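Local coordinates for protein SCO1 homolog 1, mitochondrial (Arabidopsis thaliana, PDB 6N5U) that binds copper and is thought to act as a mitochondrial metallochaperone in copper homeostasis and in inserting copper into cytochrome c oxidase, at residues L28-H41 and L128-M142. Residues are numbered along the deposited sequence; the frame is centred on the assembly and turned at random.
With CU1 (copper (I) ion), chain D.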
loop_
_atom_site.group_PDB
_atom_site.type_symbol
_atom_site.label_atom_id
_atom_site.label_comp_id
_atom_site.label_asym_id
_atom_site.label_seq_id
_atom_site.Cartn_x
_atom_site.Cartn_y
_atom_site.Cartn_z
ATOM N N LEU A 28 -7.021 -6.580 8.524
ATOM C CA LEU A 28 -5.762 -5.854 8.675
ATOM C C LEU A 28 -5.534 -5.435 10.124
ATOM O O LEU A 28 -4.416 -5.063 10.479
ATOM C CB LEU A 28 -5.768 -4.626 7.747
ATOM C CG LEU A 28 -5.334 -4.801 6.271
ATOM C CD1 LEU A 28 -6.193 -5.823 5.523
ATOM C CD2 LEU A 28 -5.436 -3.466 5.524
ATOM N N MET A 29 -6.590 -5.499 10.956
ATOM C CA MET A 29 -6.547 -5.139 12.383
ATOM C C MET A 29 -5.712 -6.126 13.201
ATOM O O MET A 29 -5.558 -7.297 12.817
ATOM C CB MET A 29 -7.967 -5.000 12.960
ATOM C CG MET A 29 -8.611 -3.684 12.636
ATOM S SD MET A 29 -10.381 -3.658 12.971
ATOM C CE MET A 29 -10.413 -3.044 14.704
ATOM N N GLY A 30 -5.152 -5.621 14.301
ATOM C CA GLY A 30 -4.294 -6.387 15.198
ATOM C C GLY A 30 -2.814 -6.080 15.054
ATOM O O GLY A 30 -2.020 -6.513 15.890
ATOM N N LYS A 31 -2.426 -5.346 13.984
ATOM C CA LYS A 31 -1.037 -4.956 13.713
ATOM C C LYS A 31 -0.957 -3.570 13.071
ATOM O O LYS A 31 -1.889 -3.184 12.353
ATOM C CB LYS A 31 -0.359 -5.970 12.764
ATOM C CG LYS A 31 0.011 -7.309 13.400
ATOM C CD LYS A 31 1.308 -7.853 12.841
ATOM C CE LYS A 31 1.603 -9.242 13.346
ATOM N NZ LYS A 31 2.920 -9.730 12.868
ATOM N N TRP A 32 0.175 -2.834 13.296
ATOM C CA TRP A 32 0.458 -1.537 12.644
ATOM C C TRP A 32 0.611 -1.826 11.150
ATOM O O TRP A 32 1.280 -2.808 10.773
ATOM C CB TRP A 32 1.745 -0.889 13.175
ATOM C CG TRP A 32 1.563 -0.179 14.468
ATOM C CD1 TRP A 32 1.696 -0.709 15.713
ATOM C CD2 TRP A 32 1.145 1.179 14.650
ATOM N NE1 TRP A 32 1.428 0.245 16.663
ATOM C CE2 TRP A 32 1.062 1.405 16.039
ATOM C CE3 TRP A 32 0.857 2.236 13.774
ATOM C CZ2 TRP A 32 0.696 2.636 16.573
ATOM C CZ3 TRP A 32 0.476 3.456 14.308
ATOM C CH2 TRP A 32 0.416 3.650 15.692
ATOM N N THR A 33 -0.043 -1.002 10.313
ATOM C CA THR A 33 -0.101 -1.204 8.869
ATOM C C THR A 33 0.285 0.041 8.079
ATOM O O THR A 33 -0.073 1.156 8.476
ATOM C CB THR A 33 -1.522 -1.698 8.536
ATOM O OG1 THR A 33 -1.767 -2.924 9.226
ATOM C CG2 THR A 33 -1.768 -1.891 7.056
ATOM N N ILE A 34 0.990 -0.150 6.944
ATOM C CA ILE A 34 1.335 0.947 6.031
ATOM C C ILE A 34 0.717 0.619 4.686
ATOM O O ILE A 34 1.079 -0.395 4.107
ATOM C CB ILE A 34 2.857 1.294 5.925
ATOM C CG1 ILE A 34 3.457 1.665 7.304
ATOM C CG2 ILE A 34 3.071 2.437 4.915
ATOM C CD1 ILE A 34 4.991 1.696 7.382
ATOM N N LEU A 35 -0.228 1.454 4.193
ATOM C CA LEU A 35 -0.922 1.212 2.913
ATOM C C LEU A 35 -0.315 2.061 1.800
ATOM O O LEU A 35 -0.164 3.264 1.982
ATOM C CB LEU A 35 -2.434 1.506 2.992
ATOM C CG LEU A 35 -3.258 1.008 4.173
ATOM C CD1 LEU A 35 -4.539 1.805 4.273
ATOM C CD2 LEU A 35 -3.653 -0.437 4.014
ATOM N N TYR A 36 0.051 1.439 0.672
ATOM C CA TYR A 36 0.634 2.111 -0.488
ATOM C C TYR A 36 -0.253 1.789 -1.672
ATOM O O TYR A 36 -0.542 0.616 -1.939
ATOM C CB TYR A 36 2.124 1.702 -0.756
ATOM C CG TYR A 36 2.693 2.289 -2.036
ATOM C CD1 TYR A 36 3.093 3.622 -2.098
ATOM C CD2 TYR A 36 2.746 1.538 -3.210
ATOM C CE1 TYR A 36 3.512 4.201 -3.300
ATOM C CE2 TYR A 36 3.164 2.106 -4.418
ATOM C CZ TYR A 36 3.560 3.435 -4.456
ATOM O OH TYR A 36 3.986 4.009 -5.633
ATOM N N PHE A 37 -0.704 2.822 -2.371
ATOM C CA PHE A 37 -1.563 2.627 -3.545
ATOM C C PHE A 37 -0.658 2.695 -4.771
ATOM O O PHE A 37 0.146 3.634 -4.896
ATOM C CB PHE A 37 -2.677 3.695 -3.581
ATOM C CG PHE A 37 -3.776 3.528 -2.542
ATOM C CD1 PHE A 37 -3.552 3.851 -1.205
ATOM C CD2 PHE A 37 -5.045 3.078 -2.910
ATOM C CE1 PHE A 37 -4.548 3.676 -0.247
ATOM C CE2 PHE A 37 -6.049 2.911 -1.947
ATOM C CZ PHE A 37 -5.784 3.201 -0.620
ATOM N N GLY A 38 -0.741 1.670 -5.608
ATOM C CA GLY A 38 0.085 1.571 -6.803
ATOM C C GLY A 38 -0.512 0.709 -7.889
ATOM O O GLY A 38 -1.699 0.397 -7.834
ATOM N N PHE A 39 0.310 0.345 -8.897
ATOM C CA PHE A 39 -0.034 -0.516 -10.045
ATOM C C PHE A 39 1.204 -1.316 -10.515
ATOM O O PHE A 39 2.280 -0.738 -10.642
ATOM C CB PHE A 39 -0.743 0.257 -11.175
ATOM C CG PHE A 39 0.056 1.125 -12.121
ATOM C CD1 PHE A 39 0.424 2.416 -11.761
ATOM C CD2 PHE A 39 0.304 0.710 -13.428
ATOM C CE1 PHE A 39 1.133 3.229 -12.652
ATOM C CE2 PHE A 39 0.999 1.531 -14.325
ATOM C CZ PHE A 39 1.418 2.780 -13.927
ATOM N N THR A 40 1.066 -2.648 -10.704
ATOM C CA THR A 40 2.181 -3.551 -11.024
ATOM C C THR A 40 2.941 -3.175 -12.302
ATOM O O THR A 40 4.121 -3.463 -12.381
ATOM C CB THR A 40 1.755 -5.046 -11.040
ATOM O OG1 THR A 40 1.053 -5.355 -12.238
ATOM C CG2 THR A 40 0.944 -5.456 -9.813
ATOM N N HIS A 41 2.314 -2.506 -13.256
ATOM C CA HIS A 41 2.984 -2.145 -14.508
ATOM C C HIS A 41 3.699 -0.785 -14.462
ATOM O O HIS A 41 4.123 -0.287 -15.511
ATOM C CB HIS A 41 1.999 -2.234 -15.699
ATOM C CG HIS A 41 1.597 -3.639 -16.032
ATOM N ND1 HIS A 41 0.653 -4.305 -15.270
ATOM C CD2 HIS A 41 2.051 -4.481 -16.987
ATOM C CE1 HIS A 41 0.555 -5.520 -15.787
ATOM N NE2 HIS A 41 1.364 -5.672 -16.822
ATOM N N LEU A 128 -0.802 3.664 -18.667
ATOM C CA LEU A 128 -0.280 3.731 -17.314
ATOM C C LEU A 128 -1.390 4.334 -16.477
ATOM O O LEU A 128 -2.382 4.784 -17.030
ATOM C CB LEU A 128 1.029 4.556 -17.217
ATOM C CG LEU A 128 2.262 4.025 -17.960
ATOM C CD1 LEU A 128 3.366 5.027 -17.971
ATOM C CD2 LEU A 128 2.751 2.746 -17.393
ATOM N N VAL A 129 -1.290 4.240 -15.169
ATOM C CA VAL A 129 -2.243 4.848 -14.250
ATOM C C VAL A 129 -1.514 5.978 -13.508
ATOM O O VAL A 129 -0.485 5.751 -12.875
ATOM C CB VAL A 129 -2.965 3.846 -13.297
ATOM C CG1 VAL A 129 -3.884 4.581 -12.325
ATOM C CG2 VAL A 129 -3.747 2.793 -14.090
ATOM N N ASP A 130 -1.984 7.205 -13.707
ATOM C CA ASP A 130 -1.453 8.387 -13.037
ATOM C C ASP A 130 -2.148 8.406 -11.673
ATOM O O ASP A 130 -3.370 8.291 -11.604
ATOM C CB ASP A 130 -1.799 9.633 -13.861
ATOM C CG ASP A 130 -1.197 10.926 -13.373
ATOM O OD1 ASP A 130 -0.229 10.874 -12.599
ATOM O OD2 ASP A 130 -1.688 11.990 -13.780
ATOM N N HIS A 131 -1.379 8.461 -10.592
ATOM C CA HIS A 131 -1.966 8.388 -9.252
ATOM C C HIS A 131 -1.170 9.114 -8.192
ATOM O O HIS A 131 -0.039 9.549 -8.439
ATOM C CB HIS A 131 -2.169 6.912 -8.838
ATOM C CG HIS A 131 -0.877 6.147 -8.727
ATOM N ND1 HIS A 131 -0.205 6.037 -7.523
ATOM C CD2 HIS A 131 -0.158 5.524 -9.688
ATOM C CE1 HIS A 131 0.863 5.307 -7.782
ATOM N NE2 HIS A 131 0.924 4.973 -9.076
ATOM N N SER A 132 -1.776 9.223 -7.000
ATOM C CA SER A 132 -1.228 9.884 -5.816
ATOM C C SER A 132 -0.110 9.007 -5.259
ATOM O O SER A 132 -0.311 7.794 -5.110
ATOM C CB SER A 132 -2.315 10.052 -4.757
ATOM O OG SER A 132 -3.563 10.482 -5.271
ATOM N N ILE A 133 1.079 9.588 -5.018
ATOM C CA ILE A 133 2.222 8.833 -4.458
ATOM C C ILE A 133 2.119 9.038 -2.970
ATOM O O ILE A 133 2.487 10.102 -2.437
ATOM C CB ILE A 133 3.588 9.188 -5.084
ATOM C CG1 ILE A 133 3.529 8.956 -6.605
ATOM C CG2 ILE A 133 4.710 8.364 -4.436
ATOM C CD1 ILE A 133 4.125 10.052 -7.437
ATOM N N VAL A 134 1.484 8.047 -2.317
ATOM C CA VAL A 134 1.068 8.120 -0.928
ATOM C C VAL A 134 1.333 6.838 -0.090
ATOM O O VAL A 134 1.269 5.739 -0.611
ATOM C CB VAL A 134 -0.458 8.454 -0.985
ATOM C CG1 VAL A 134 -1.098 8.378 0.371
ATOM C CG2 VAL A 134 -0.720 9.828 -1.587
ATOM N N MET A 135 1.567 7.007 1.219
ATOM C CA MET A 135 1.692 5.946 2.216
ATOM C C MET A 135 0.897 6.388 3.432
ATOM O O MET A 135 0.956 7.563 3.839
ATOM C CB MET A 135 3.148 5.610 2.587
ATOM C CG MET A 135 3.889 4.924 1.483
ATOM S SD MET A 135 5.634 4.637 1.746
ATOM C CE MET A 135 6.250 6.401 1.978
ATOM N N TYR A 136 0.144 5.448 4.002
ATOM C CA TYR A 136 -0.738 5.722 5.130
ATOM C C TYR A 136 -0.427 4.813 6.284
ATOM O O TYR A 136 -0.591 3.596 6.166
ATOM C CB TYR A 136 -2.211 5.511 4.718
ATOM C CG TYR A 136 -2.743 6.464 3.681
ATOM C CD1 TYR A 136 -2.991 7.797 3.994
ATOM C CD2 TYR A 136 -3.071 6.022 2.402
ATOM C CE1 TYR A 136 -3.535 8.673 3.059
ATOM C CE2 TYR A 136 -3.633 6.888 1.460
ATOM C CZ TYR A 136 -3.865 8.214 1.795
ATOM O OH TYR A 136 -4.310 9.122 0.867
ATOM N N LEU A 137 0.013 5.382 7.401
ATOM C CA LEU A 137 0.314 4.553 8.551
ATOM C C LEU A 137 -0.970 4.446 9.367
ATOM O O LEU A 137 -1.408 5.424 9.979
ATOM C CB LEU A 137 1.520 5.108 9.351
ATOM C CG LEU A 137 1.719 4.631 10.800
ATOM C CD1 LEU A 137 2.410 3.274 10.858
ATOM C CD2 LEU A 137 2.467 5.654 11.594
ATOM N N MET A 138 -1.611 3.275 9.281
ATOM C CA MET A 138 -2.817 2.892 10.015
ATOM C C MET A 138 -2.325 2.194 11.277
ATOM O O MET A 138 -1.267 1.557 11.247
ATOM C CB MET A 138 -3.665 1.888 9.202
ATOM C CG MET A 138 -4.150 2.403 7.866
ATOM S SD MET A 138 -5.224 3.854 7.999
ATOM C CE MET A 138 -4.264 4.958 7.167
ATOM N N SER A 139 -3.085 2.305 12.374
ATOM C CA SER A 139 -2.743 1.691 13.657
ATOM C C SER A 139 -3.325 0.244 13.824
ATOM O O SER A 139 -3.995 -0.234 12.895
ATOM C CB SER A 139 -3.150 2.616 14.801
ATOM O OG SER A 139 -4.488 3.070 14.688
ATOM N N PRO A 140 -3.092 -0.480 14.965
ATOM C CA PRO A 140 -3.651 -1.841 15.104
ATOM C C PRO A 140 -5.181 -1.926 15.183
ATOM O O PRO A 140 -5.728 -3.032 15.151
ATOM C CB PRO A 140 -2.976 -2.374 16.375
ATOM C CG PRO A 140 -1.798 -1.478 16.597
ATOM C CD PRO A 140 -2.282 -0.142 16.153
ATOM N N GLU A 141 -5.867 -0.775 15.282
ATOM C CA GLU A 141 -7.336 -0.711 15.269
ATOM C C GLU A 141 -7.811 -0.065 13.958
ATOM O O GLU A 141 -8.966 0.341 13.848
ATOM C CB GLU A 141 -7.929 0.010 16.505
ATOM C CG GLU A 141 -7.513 -0.524 17.878
ATOM C CD GLU A 141 -7.601 -2.011 18.201
ATOM O OE1 GLU A 141 -8.676 -2.615 17.983
ATOM O OE2 GLU A 141 -6.593 -2.564 18.700
ATOM N N MET A 142 -6.916 -0.026 12.955
ATOM C CA MET A 142 -7.114 0.529 11.612
ATOM C C MET A 142 -7.632 1.985 11.617
ATOM O O MET A 142 -8.519 2.341 10.837
ATOM C CB MET A 142 -7.976 -0.384 10.711
ATOM C CG MET A 142 -7.172 -1.449 9.979
ATOM S SD MET A 142 -6.106 -0.870 8.623
ATOM C CE MET A 142 -7.328 -0.621 7.303
HETATM CU CU CU1 D . 3.150 4.020 -9.820
#
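T33 and L35 pair with M138 and Y136 as antiparallel neighbours in the central sheet of the thioredoxin fold, joining strand 32-38 to strand 135-138; on its other edge strand 32-38 bonds to strand 68-74. Four backbone hydrogen bonds tie the ladder, among them T33 N to M138 O and L35 N to Y136 O, and I34 with L137 forms the non-hydrogen-bonded pair between them. Beyond the strand, G30 N donates to P140 O at 2.8 Å, almost straight at 172°, which fastens the 28-31 loop to the type I turn S139-M142.

Apolar contacts line both faces. Beside T33, the CD1 branch of L35 meets M138 CG at 3.7 Å, while I34 CG1 reaches L137 CD1 on the opposite face. W32 swings its indole over the turn with CG anti to the carbonyl carbon (chi1 -81°): S139 CA lies over the six-membered ring and P140 CD over the five-membered ring, 3.8 Å from its centroid, both as CH-pi contacts on the same face. L137 CD1 also comes to 3.5 Å from W32 CE3. A serine in place of W32 would probably strip S139 CA and the P140 ring of the aromatic face they lie on, leave L137 CD1 with I34 but without the indole, and loosen the turn's hold on the strand.

At the copper end, V129 CB sits over the F39 ring, which meets the H131 imidazole rim to rim, neither ring over the face of the other, the planes at 86°. H131 ND1 donates to S132 O at 3.0 Å, helping to fix the ring's rotation, and NE2, 2.5 Å from the copper (I) ion, completes the site with C42 and C46.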